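Local atomic coordinates of EGF family domain-containing protein (Toxoplasma gondii, PDB entry 4Z80), a protein that binds a peptide of the rhoptry neck protein RON2L1 and is thought to form part of the moving junction used in host-cell invasion. Residues 37-41 with 42-46; 177-180 with 181-184; 251-254 with 255-258. One frame throughout, in Å; residues are numbered along the deposited sequence.

Contact 1 of 3, residues 37-41 with 42-46; sequences SHTRG and NTTYR
Thr39 and Thr44 meet through their hydroxyls, OG1 to OG1 at 2.7 Å, a hydrogen bond whose proton either side could supply. In both threonines OG1 lies anti to the carbonyl carbon (chi1 -58° and -61°), which brings the oxygens together. Further along this face, Ser37 CB sits at the edge of the Arg46 guanidinium, 3.6 Å from NH2; the Arg46 chain, bent at chi2 and chi3, brings the group there. The backbone bonds are those of an antiparallel hairpin closed by a type II' turn, in which Gly41 takes the positive phi. His38 and Tyr45 form a hydrogen-bonded pair, with Tyr45 N to His38 O 2.8 Å and His38 N to Tyr45 O 3.1 Å. Nearer the turn, Arg40 N reaches Thr43 O at 2.9 Å, while the return bond from Thr43 N to Arg40 O is weak. On the face of His38, Arg40, Thr43 and Tyr45, Thr43 CG2 lies over one face of the Tyr45 ring, offset toward its rim, and Arg40 CB lies 3.9 Å from Tyr45 CE1. Water 1 donates to Arg40 O and also hydrogen-bonds Tyr45 OH. The extended Arg40 chain carries its guanidinium beyond the hairpin to Pro338 O and Glu341.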
loop_
_atom_site.group_PDB
_atom_site.type_symbol
_atom_site.label_atom_id
_atom_site.label_comp_id
_atom_site.label_asym_id
_atom_site.label_seq_id
_atom_site.Cartn_x
_atom_site.Cartn_y
_atom_site.Cartn_z
ATOM N N SER A 37 -15.800 -14.098 6.006
ATOM C CA SER A 37 -16.641 -13.312 5.114
ATOM C C SER A 37 -17.147 -12.034 5.744
ATOM O O SER A 37 -17.222 -11.902 6.965
ATOM C CB SER A 37 -17.831 -14.141 4.634
ATOM O OG SER A 37 -18.692 -14.479 5.703
ATOM N N HIS A 38 -17.476 -11.083 4.883
ATOM C CA HIS A 38 -18.044 -9.825 5.313
ATOM C C HIS A 38 -18.780 -9.178 4.168
ATOM O O HIS A 38 -18.266 -9.124 3.055
ATOM C CB HIS A 38 -16.965 -8.876 5.811
ATOM C CG HIS A 38 -17.492 -7.545 6.242
ATOM N ND1 HIS A 38 -18.190 -7.372 7.417
ATOM C CD2 HIS A 38 -17.413 -6.325 5.666
ATOM C CE1 HIS A 38 -18.520 -6.099 7.544
ATOM N NE2 HIS A 38 -18.060 -5.442 6.494
ATOM N N THR A 39 -19.978 -8.676 4.443
ATOM C CA THR A 39 -20.726 -7.964 3.429
ATOM C C THR A 39 -20.554 -6.467 3.645
ATOM O O THR A 39 -20.911 -5.928 4.691
ATOM C CB THR A 39 -22.205 -8.364 3.445
ATOM O OG1 THR A 39 -22.298 -9.780 3.238
ATOM C CG2 THR A 39 -22.969 -7.645 2.339
ATOM N N ARG A 40 -19.956 -5.818 2.651
ATOM C CA ARG A 40 -19.711 -4.384 2.674
ATOM C C ARG A 40 -20.484 -3.784 1.516
ATOM O O ARG A 40 -20.163 -4.024 0.350
ATOM C CB ARG A 40 -18.208 -4.088 2.568
ATOM C CG ARG A 40 -17.826 -2.614 2.545
ATOM C CD ARG A 40 -16.373 -2.444 2.101
ATOM N NE ARG A 40 -15.917 -1.058 2.195
ATOM C CZ ARG A 40 -15.324 -0.524 3.262
ATOM N NH1 ARG A 40 -15.103 -1.255 4.344
ATOM N NH2 ARG A 40 -14.949 0.749 3.246
ATOM N N GLY A 41 -21.525 -3.024 1.841
ATOM C CA GLY A 41 -22.448 -2.543 0.833
ATOM C C GLY A 41 -23.262 -3.695 0.268
ATOM O O GLY A 41 -23.996 -4.364 0.997
ATOM N N ASN A 42 -23.105 -3.934 -1.031
ATOM C CA ASN A 42 -23.874 -4.949 -1.756
ATOM C C ASN A 42 -23.071 -6.219 -2.017
ATOM O O ASN A 42 -23.583 -7.183 -2.590
ATOM C CB ASN A 42 -24.361 -4.382 -3.094
ATOM C CG ASN A 42 -23.303 -3.540 -3.789
ATOM O OD1 ASN A 42 -22.186 -3.395 -3.289
ATOM N ND2 ASN A 42 -23.650 -2.981 -4.945
ATOM N N THR A 43 -21.815 -6.214 -1.584
ATOM C CA THR A 43 -20.862 -7.256 -1.945
ATOM C C THR A 43 -20.426 -8.064 -0.734
ATOM O O THR A 43 -20.059 -7.496 0.290
ATOM C CB THR A 43 -19.622 -6.641 -2.609
ATOM O OG1 THR A 43 -20.031 -5.856 -3.736
ATOM C CG2 THR A 43 -18.641 -7.720 -3.057
ATOM N N THR A 44 -20.468 -9.385 -0.864
ATOM C CA THR A 44 -19.936 -10.267 0.165
ATOM C C THR A 44 -18.542 -10.717 -0.237
ATOM O O THR A 44 -18.356 -11.408 -1.242
ATOM C CB THR A 44 -20.832 -11.493 0.396
ATOM O OG1 THR A 44 -22.122 -11.050 0.840
ATOM C CG2 THR A 44 -20.228 -12.419 1.449
ATOM N N TYR A 45 -17.566 -10.302 0.560
ATOM C CA TYR A 45 -16.173 -10.672 0.346
ATOM C C TYR A 45 -15.847 -11.950 1.093
ATOM O O TYR A 45 -16.303 -12.141 2.216
ATOM C CB TYR A 45 -15.258 -9.544 0.808
ATOM C CG TYR A 45 -15.469 -8.263 0.047
ATOM C CD1 TYR A 45 -16.443 -7.352 0.433
ATOM C CD2 TYR A 45 -14.703 -7.968 -1.072
ATOM C CE1 TYR A 45 -16.640 -6.186 -0.273
ATOM C CE2 TYR A 45 -14.893 -6.806 -1.780
ATOM C CZ TYR A 45 -15.860 -5.917 -1.378
ATOM O OH TYR A 45 -16.061 -4.753 -2.081
ATOM N N ARG A 46 -15.057 -12.813 0.468
ATOM C CA ARG A 46 -14.656 -14.080 1.064
ATOM C C ARG A 46 -13.139 -14.203 1.088
ATOM O O ARG A 46 -12.477 -13.924 0.092
ATOM C CB ARG A 46 -15.255 -15.250 0.284
ATOM C CG ARG A 46 -16.766 -15.188 0.144
ATOM C CD ARG A 46 -17.427 -15.786 1.351
ATOM N NE ARG A 46 -17.423 -17.244 1.275
ATOM C CZ ARG A 46 -17.426 -18.062 2.325
ATOM N NH1 ARG A 46 -17.419 -19.375 2.134
ATOM N NH2 ARG A 46 -17.416 -17.577 3.561
HETATM O O HOH W 1 -17.755 -3.212 -1.125
#

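Contact 2 of 3, residues 177-180 with 181-184; sequences EFDS and TVCN
A single carboxylate oxygen, Asp179 OD2, grips two successive backbone amides, Thr181 N at 3.0 Å and Val182 N at 2.9 Å. With the backbone bond from Cys183 N to Asp179 O, 2.8 Å, this makes an Asx motif, overlapped by a type I turn from Thr181 to Asn184 in an irregular loop. The two donors reach OD2 from different directions: Val182 N uses the anti lone pair in a nearly straight bond (169°), whereas Thr181 N comes from well above the carboxylate plane and is more bent (130°). Asp179 CG stands anti to the backbone N (chi1 -180°), which brings OD2 within bonding distance of the two amides that follow. Its OD2 also touches Val182 CG2 at 3.6 Å. The negative charge would be stabilised by these two N-H groups, and Arg260 of helix 252-262 lies against the same side chain. Cys183 is held to that helix through its disulfide with Cys261, so the loop is tied down covalently just where the Asx motif ends. Phe178 touches this cysteine and also Tyr168 and Met172 of helix 165-172. The ring takes the cysteine in an oblique sulfur-aromatic contact, with Cys183 SG 4.2 Å from the Phe178 centroid and Cys183 CB 3.6 Å from Phe178 CE1.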
loop_
_atom_site.group_PDB
_atom_site.type_symbol
_atom_site.label_atom_id
_atom_site.label_comp_id
_atom_site.label_asym_id
_atom_site.label_seq_id
_atom_site.Cartn_x
_atom_site.Cartn_y
_atom_site.Cartn_z
ATOM N N GLU A 177 -8.149 -15.297 -7.002
ATOM C CA GLU A 177 -8.257 -14.030 -6.274
ATOM C C GLU A 177 -9.036 -12.962 -7.042
ATOM O O GLU A 177 -9.359 -11.909 -6.495
ATOM C CB GLU A 177 -6.864 -13.491 -5.926
ATOM C CG GLU A 177 -6.173 -14.304 -4.849
ATOM C CD GLU A 177 -5.121 -13.510 -4.110
ATOM O OE1 GLU A 177 -4.071 -13.207 -4.715
ATOM O OE2 GLU A 177 -5.349 -13.188 -2.925
ATOM N N PHE A 178 -9.322 -13.227 -8.312
ATOM C CA PHE A 178 -10.042 -12.274 -9.143
ATOM C C PHE A 178 -11.540 -12.503 -9.017
ATOM O O PHE A 178 -11.983 -13.640 -8.885
ATOM C CB PHE A 178 -9.605 -12.413 -10.598
ATOM C CG PHE A 178 -10.156 -11.347 -11.513
ATOM C CD1 PHE A 178 -9.484 -10.151 -11.678
ATOM C CD2 PHE A 178 -11.331 -11.553 -12.224
ATOM C CE1 PHE A 178 -9.967 -9.168 -12.517
ATOM C CE2 PHE A 178 -11.831 -10.568 -13.067
ATOM C CZ PHE A 178 -11.148 -9.377 -13.217
ATOM N N ASP A 179 -12.309 -11.420 -9.038
ATOM C CA ASP A 179 -13.763 -11.514 -9.072
ATOM C C ASP A 179 -14.297 -10.458 -10.030
ATOM O O ASP A 179 -13.988 -9.285 -9.888
ATOM C CB ASP A 179 -14.359 -11.328 -7.678
ATOM C CG ASP A 179 -15.873 -11.432 -7.679
ATOM O OD1 ASP A 179 -16.387 -12.558 -7.511
ATOM O OD2 ASP A 179 -16.544 -10.395 -7.864
ATOM N N SER A 180 -15.103 -10.876 -11.003
ATOM C CA SER A 180 -15.525 -9.972 -12.071
ATOM C C SER A 180 -16.473 -8.871 -11.599
ATOM O O SER A 180 -16.589 -7.834 -12.249
ATOM C CB SER A 180 -16.186 -10.768 -13.198
ATOM O OG SER A 180 -17.329 -11.462 -12.729
ATOM N N THR A 181 -17.147 -9.087 -10.474
ATOM C CA THR A 181 -18.030 -8.068 -9.924
ATOM C C THR A 181 -17.224 -7.044 -9.141
ATOM O O THR A 181 -17.383 -5.841 -9.333
ATOM C CB THR A 181 -19.105 -8.681 -9.023
ATOM O OG1 THR A 181 -19.876 -9.612 -9.791
ATOM C CG2 THR A 181 -20.023 -7.599 -8.456
ATOM N N VAL A 182 -16.352 -7.522 -8.261
ATOM C CA VAL A 182 -15.484 -6.625 -7.518
ATOM C C VAL A 182 -14.608 -5.830 -8.493
ATOM O O VAL A 182 -14.397 -4.629 -8.319
ATOM C CB VAL A 182 -14.609 -7.401 -6.515
ATOM C CG1 VAL A 182 -13.519 -6.501 -5.910
ATOM C CG2 VAL A 182 -15.479 -7.990 -5.420
ATOM N N CYS A 183 -14.127 -6.508 -9.530
ATOM C CA CYS A 183 -13.235 -5.900 -10.510
ATOM C C CYS A 183 -13.968 -5.507 -11.786
ATOM O O CYS A 183 -13.451 -5.709 -12.883
ATOM C CB CYS A 183 -12.105 -6.864 -10.858
ATOM S SG CYS A 183 -11.170 -7.463 -9.430
ATOM N N ASN A 184 -15.159 -4.937 -11.647
ATOM C CA ASN A 184 -15.999 -4.688 -12.813
ATOM C C ASN A 184 -15.523 -3.504 -13.651
ATOM O O ASN A 184 -16.111 -3.198 -14.684
ATOM C CB ASN A 184 -17.460 -4.481 -12.389
ATOM C CG ASN A 184 -17.662 -3.279 -11.489
ATOM O OD1 ASN A 184 -16.757 -2.475 -11.269
ATOM N ND2 ASN A 184 -18.876 -3.147 -10.967
#

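Contact 3 of 3, residues 251-254 with 255-258; sequences GPFE and CSIL
Phe253 O accepts two hydrogen bonds from the next helical turn: Ser256 OG at 2.6 Å, in the carbonyl plane on a lone pair, and Ile257 N at 3.2 Å, tilted slightly from that plane. Ser256 OG sits between its own backbone N and carbonyl carbon (chi1 77°), folded back on the helix so that its polar end is satisfied within a buried setting. The same hydroxyl lies 3.5 Å from Phe253 CD1, obliquely to the ring. Ile257 covers one face of that ring: CG1 stands above it toward the rim, and CD1 reaches Phe253 CE2 at 3.6 Å. Phe253 CG is anti to the backbone N (chi1 173°), and the ring leans along the helix toward Ile257. These side chains are carried by the first turns of helix 252-262, with Gly251 as N-cap and Pro252 as the first helical residue. Cys255 N bonds Gly251 O at 3.1 Å, Ser256 N bonds Pro252 O, and Leu258 N bonds Glu254 O, continuing the i to i+4 ladder. Outward, Cys255 is joined by a disulfide to Cys289 of strand 289-291, while Pro252 and Cys255 pack on Phe282 of strand 280-283 and Ser256 on Val332 of strand 329-332.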
loop_
_atom_site.group_PDB
_atom_site.type_symbol
_atom_site.label_atom_id
_atom_site.label_comp_id
_atom_site.label_asym_id
_atom_site.label_seq_id
_atom_site.Cartn_x
_atom_site.Cartn_y
_atom_site.Cartn_z
ATOM N N GLY A 251 -12.048 5.344 -0.082
ATOM C CA GLY A 251 -11.330 5.083 1.151
ATOM C C GLY A 251 -10.232 4.072 0.930
ATOM O O GLY A 251 -10.073 3.558 -0.171
ATOM N N PRO A 252 -9.463 3.779 1.985
ATOM C CA PRO A 252 -8.322 2.869 1.829
ATOM C C PRO A 252 -8.704 1.475 1.340
ATOM O O PRO A 252 -7.937 0.900 0.577
ATOM C CB PRO A 252 -7.709 2.814 3.234
ATOM C CG PRO A 252 -8.651 3.509 4.145
ATOM C CD PRO A 252 -9.501 4.411 3.313
ATOM N N PHE A 253 -9.843 0.917 1.744
ATOM C CA PHE A 253 -10.184 -0.414 1.259
ATOM C C PHE A 253 -10.460 -0.406 -0.246
ATOM O O PHE A 253 -10.045 -1.315 -0.966
ATOM C CB PHE A 253 -11.386 -0.998 1.996
ATOM C CG PHE A 253 -11.860 -2.295 1.406
ATOM C CD1 PHE A 253 -11.069 -3.432 1.468
ATOM C CD2 PHE A 253 -13.075 -2.366 0.741
ATOM C CE1 PHE A 253 -11.484 -4.612 0.903
ATOM C CE2 PHE A 253 -13.499 -3.551 0.178
ATOM C CZ PHE A 253 -12.705 -4.678 0.253
ATOM N N GLU A 254 -11.159 0.615 -0.730
ATOM C CA GLU A 254 -11.408 0.717 -2.158
ATOM C C GLU A 254 -10.091 0.850 -2.928
ATOM O O GLU A 254 -9.948 0.326 -4.027
ATOM C CB GLU A 254 -12.339 1.890 -2.443
ATOM C CG GLU A 254 -13.778 1.654 -1.961
ATOM C CD GLU A 254 -13.959 1.804 -0.453
ATOM O OE1 GLU A 254 -13.077 2.381 0.219
ATOM O OE2 GLU A 254 -15.000 1.340 0.063
ATOM N N CYS A 255 -9.113 1.518 -2.325
ATOM C CA CYS A 255 -7.794 1.631 -2.935
ATOM C C CYS A 255 -7.153 0.244 -3.067
ATOM O O CYS A 255 -6.544 -0.066 -4.094
ATOM C CB CYS A 255 -6.927 2.578 -2.104
ATOM S SG CYS A 255 -5.308 2.944 -2.813
ATOM N N SER A 256 -7.304 -0.603 -2.048
ATOM C CA SER A 256 -6.768 -1.971 -2.123
ATOM C C SER A 256 -7.419 -2.768 -3.266
ATOM O O SER A 256 -6.766 -3.612 -3.882
ATOM C CB SER A 256 -6.943 -2.717 -0.789
ATOM O OG SER A 256 -8.273 -3.178 -0.576
ATOM N N ILE A 257 -8.691 -2.490 -3.560
ATOM C CA ILE A 257 -9.380 -3.191 -4.637
ATOM C C ILE A 257 -8.735 -2.850 -5.977
ATOM O O ILE A 257 -8.611 -3.712 -6.850
ATOM C CB ILE A 257 -10.892 -2.843 -4.671
ATOM C CG1 ILE A 257 -11.608 -3.490 -3.476
ATOM C CG2 ILE A 257 -11.542 -3.295 -5.996
ATOM C CD1 ILE A 257 -13.078 -3.090 -3.330
ATOM N N LEU A 258 -8.330 -1.594 -6.158
ATOM C CA LEU A 258 -7.636 -1.224 -7.385
ATOM C C LEU A 258 -6.400 -2.104 -7.571
ATOM O O LEU A 258 -6.139 -2.588 -8.665
ATOM C CB LEU A 258 -7.247 0.260 -7.383
ATOM C CG LEU A 258 -6.519 0.751 -8.641
ATOM C CD1 LEU A 258 -7.379 0.559 -9.897
ATOM C CD2 LEU A 258 -6.109 2.210 -8.496
#

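In the fold
The three contacts touch one another pairwise, their centres 12 to 14 Å apart. Contacts 1 and 3 are joined by a salt bridge and by ring packing: Arg40 NH2 pairs with Glu254 OE2 at 3.2 Å, and the Tyr45 and Phe253 rings meet edge-to-face, with Tyr45 OH 3.6 Å from Ile257 CD1. Val182 of contact 2 touches the other two contacts, its CG2 lying 3.9 Å from Tyr45 CE2 and its CG1 3.8 Å from Ile257 CG2. Hairpin, loop and helix thus share a small apolar cluster. Glycerol, probably from crystallisation, hydrogen-bonds Val182 O and Asn184 OD1. The other protein chain of the assembly touches none of the six segments.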